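Local coordinates for protein chintase (Rhizomucor miehei, PDB 5YUQ) that probably hydrolyses the beta-1,4 linkages of chitin, as a family 18 glycoside hydrolase with a tunnel-shaped active site, at residues 168-173 against 222-227. Numbering follows the deposited sequence.
Sequences NWASTV and GIPAEQ
Ala170, on the short and weakly bonded helix 168-172, faces Ile223 in the segment 222-227, which runs into a 3-10 segment at 225-227; their CA atoms, 5.7 Å apart, are the nearest pair across the two segments. Gly222 opens this segment with a positive phi of 123° and completes the Schellman motif that ends helix 211-220, at backbone angles that suit glycine, which has no CB to meet the preceding carbonyl oxygen. The methyl group of Ala170 points at this segment and meets three side chains there. Its CB lies 3.8 Å from Pro224 CD at the edge of the proline ring and 4.2 Å from Ile223 CD1. In Ile223 the first torsion sets CG1 anti to the carbonyl carbon (chi1 -53°), and the second then turns CD1 toward the helix, also to within 4.2 Å of Trp169 CB, while the indole leads away from segment 222-227. The polar part of the contact is the amide of Gln227, on a chain extended beyond CG. Its NE2 donates to Ala170 O at 2.9 Å; an N-H...O angle of 163° shows a nearly straight bond, and the donor arrives in the carbonyl plane on a lone pair. Asp174 O accepts a weak hydrogen bond from the same nitrogen, and Val173 O lies 2.8 Å from NE2, placing it among carbonyl oxygens at the end of the helix. The amide oxygen OE1 rests 3.8 Å from Ala170 CB. In the family 18 TIM barrel the contact joins the connections leading into two adjacent parallel strands, 175-178 and 228-240. Phe176 of the first strand touches both Trp169 and Ile223 and is hydrogen-bonded to Gln227 backbone to backbone, while helix 124-139 packs against Trp169 and Val173, and Trp218 of helix 211-220 against Ile223.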
ATOM      1  N   ASN A 168     -18.071  -5.239  14.351  1.00 13.08           N
ATOM      2  CA  ASN A 168     -18.699  -5.288  13.042  1.00 11.07           C
ATOM      3  C   ASN A 168     -17.708  -5.036  11.914  1.00 11.55           C
ATOM      4  O   ASN A 168     -18.013  -5.297  10.755  1.00 12.59           O
ATOM      5  CB  ASN A 168     -19.865  -4.312  12.962  1.00 11.02           C
ATOM      6  CG  ASN A 168     -21.085  -4.821  13.699  1.00 15.82           C
ATOM      7  OD1 ASN A 168     -21.916  -5.521  13.123  1.00 18.08           O
ATOM      8  ND2 ASN A 168     -21.188  -4.489  14.983  1.00 15.60           N
ATOM      9  N   TRP A 169     -16.523  -4.534  12.240  1.00 13.10           N
ATOM     10  CA  TRP A 169     -15.487  -4.432  11.215  1.00 11.41           C
ATOM     11  C   TRP A 169     -15.144  -5.822  10.707  1.00 13.30           C
ATOM     12  O   TRP A 169     -15.236  -6.097   9.516  1.00 12.20           O
ATOM     13  CB  TRP A 169     -14.241  -3.718  11.755  1.00 12.19           C
ATOM     14  CG  TRP A 169     -14.309  -2.232  11.601  1.00 12.02           C
ATOM     15  CD1 TRP A 169     -14.497  -1.304  12.589  1.00 14.32           C
ATOM     16  CD2 TRP A 169     -14.175  -1.501  10.379  1.00 12.99           C
ATOM     17  NE1 TRP A 169     -14.499  -0.036  12.048  1.00 15.24           N
ATOM     18  CE2 TRP A 169     -14.295  -0.129  10.696  1.00 13.55           C
ATOM     19  CE3 TRP A 169     -13.971  -1.871   9.048  1.00 14.55           C
ATOM     20  CZ2 TRP A 169     -14.219   0.871   9.725  1.00 12.14           C
ATOM     21  CZ3 TRP A 169     -13.881  -0.880   8.083  1.00 15.14           C
ATOM     22  CH2 TRP A 169     -14.015   0.477   8.425  1.00 11.88           C
ATOM     23  N   ALA A 170     -14.764  -6.705  11.620  1.00 12.95           N
ATOM     24  CA  ALA A 170     -14.349  -8.048  11.234  1.00 14.51           C
ATOM     25  C   ALA A 170     -15.511  -8.852  10.649  1.00 14.25           C
ATOM     26  O   ALA A 170     -15.309  -9.687   9.771  1.00 13.53           O
ATOM     27  CB  ALA A 170     -13.735  -8.779  12.427  1.00 15.88           C
ATOM     28  N   SER A 171     -16.734  -8.602  11.113  1.00 15.35           N
ATOM     29  CA  SER A 171     -17.856  -9.385  10.602  1.00 12.59           C
ATOM     30  C   SER A 171     -18.406  -8.900   9.260  1.00 13.44           C
ATOM     31  O   SER A 171     -19.210  -9.587   8.630  1.00 14.02           O
ATOM     32  CB  SER A 171     -18.981  -9.485  11.635  1.00 12.47           C
ATOM     33  OG  SER A 171     -19.604  -8.228  11.831  1.00 14.20           O
ATOM     34  N   THR A 172     -17.950  -7.736   8.806  1.00 13.18           N
ATOM     35  CA  THR A 172     -18.487  -7.153   7.579  1.00 13.37           C
ATOM     36  C   THR A 172     -17.466  -7.176   6.462  1.00 15.09           C
ATOM     37  O   THR A 172     -17.796  -7.475   5.317  1.00 13.18           O
ATOM     38  CB  THR A 172     -18.921  -5.689   7.798  1.00 13.21           C
ATOM     39  OG1 THR A 172     -19.876  -5.634   8.866  1.00 13.30           O
ATOM     40  CG2 THR A 172     -19.558  -5.116   6.536  1.00 13.42           C
ATOM     41  N   VAL A 173     -16.224  -6.861   6.807  1.00 11.70           N
ATOM     42  CA  VAL A 173     -15.161  -6.715   5.819  1.00 10.63           C
ATOM     43  C   VAL A 173     -14.382  -8.014   5.687  1.00 13.93           C
ATOM     44  O   VAL A 173     -13.999  -8.622   6.690  1.00 15.44           O
ATOM     45  CB  VAL A 173     -14.214  -5.554   6.214  1.00 11.15           C
ATOM     46  CG1 VAL A 173     -13.002  -5.482   5.267  1.00 13.57           C
ATOM     47  CG2 VAL A 173     -14.978  -4.236   6.220  1.00 15.29           C
ATOM     48  N   GLY A 222      -8.694  -6.098  17.368  1.00 16.10           N
ATOM     49  CA  GLY A 222      -9.836  -6.974  17.144  1.00 15.00           C
ATOM     50  C   GLY A 222      -9.936  -7.685  15.805  1.00 14.39           C
ATOM     51  O   GLY A 222     -10.840  -8.484  15.598  1.00 15.94           O
ATOM     52  N   ILE A 223      -9.025  -7.419  14.879  1.00 13.52           N
ATOM     53  CA  ILE A 223      -9.125  -8.107  13.596  1.00 12.93           C
ATOM     54  C   ILE A 223      -8.391  -9.442  13.668  1.00 14.78           C
ATOM     55  O   ILE A 223      -7.197  -9.475  13.973  1.00 16.93           O
ATOM     56  CB  ILE A 223      -8.551  -7.270  12.442  1.00 10.33           C
ATOM     57  CG1 ILE A 223      -9.190  -5.875  12.419  1.00 14.62           C
ATOM     58  CG2 ILE A 223      -8.766  -7.998  11.122  1.00 13.91           C
ATOM     59  CD1 ILE A 223     -10.725  -5.863  12.415  1.00 16.82           C
ATOM     60  N   PRO A 224      -9.100 -10.555  13.407  1.00 14.80           N
ATOM     61  CA  PRO A 224      -8.409 -11.848  13.442  1.00 13.73           C
ATOM     62  C   PRO A 224      -7.309 -11.913  12.392  1.00 17.20           C
ATOM     63  O   PRO A 224      -7.446 -11.318  11.313  1.00 15.54           O
ATOM     64  CB  PRO A 224      -9.518 -12.847  13.107  1.00 19.23           C
ATOM     65  CG  PRO A 224     -10.789 -12.144  13.528  1.00 17.45           C
ATOM     66  CD  PRO A 224     -10.542 -10.708  13.154  1.00 15.38           C
ATOM     67  N   ALA A 225      -6.230 -12.623  12.702  1.00 13.86           N
ATOM     68  CA  ALA A 225      -5.074 -12.677  11.813  1.00 13.87           C
ATOM     69  C   ALA A 225      -5.435 -13.142  10.408  1.00 14.17           C
ATOM     70  O   ALA A 225      -4.858 -12.666   9.421  1.00 15.74           O
ATOM     71  CB  ALA A 225      -3.996 -13.577  12.414  1.00 17.03           C
ATOM     72  N   GLU A 226      -6.385 -14.070  10.305  1.00 14.82           N
ATOM     73  CA  GLU A 226      -6.729 -14.636   9.006  1.00 15.83           C
ATOM     74  C   GLU A 226      -7.400 -13.615   8.088  1.00 14.40           C
ATOM     75  O   GLU A 226      -7.519 -13.841   6.884  1.00 15.58           O
ATOM     76  CB  GLU A 226      -7.598 -15.886   9.173  1.00 17.03           C
ATOM     77  CG  GLU A 226      -8.921 -15.643   9.844  1.00 23.53           C
ATOM     78  CD  GLU A 226      -9.654 -16.937  10.139  1.00 36.11           C
ATOM     79  OE1 GLU A 226     -10.512 -17.330   9.323  1.00 45.85           O
ATOM     80  OE2 GLU A 226      -9.370 -17.560  11.186  1.00 42.71           O
ATOM     81  N   GLN A 227      -7.827 -12.488   8.649  1.00 14.62           N
ATOM     82  CA  GLN A 227      -8.404 -11.428   7.828  1.00 14.12           C
ATOM     83  C   GLN A 227      -7.408 -10.312   7.561  1.00 14.91           C
ATOM     84  O   GLN A 227      -7.760  -9.303   6.955  1.00 14.17           O
ATOM     85  CB  GLN A 227      -9.663 -10.851   8.475  1.00 15.78           C
ATOM     86  CG  GLN A 227     -10.826 -11.814   8.475  1.00 14.74           C
ATOM     87  CD  GLN A 227     -12.036 -11.256   9.171  1.00 14.75           C
ATOM     88  OE1 GLN A 227     -12.320 -11.613  10.318  1.00 17.46           O
ATOM     89  NE2 GLN A 227     -12.754 -10.361   8.494  1.00 15.28           N
TER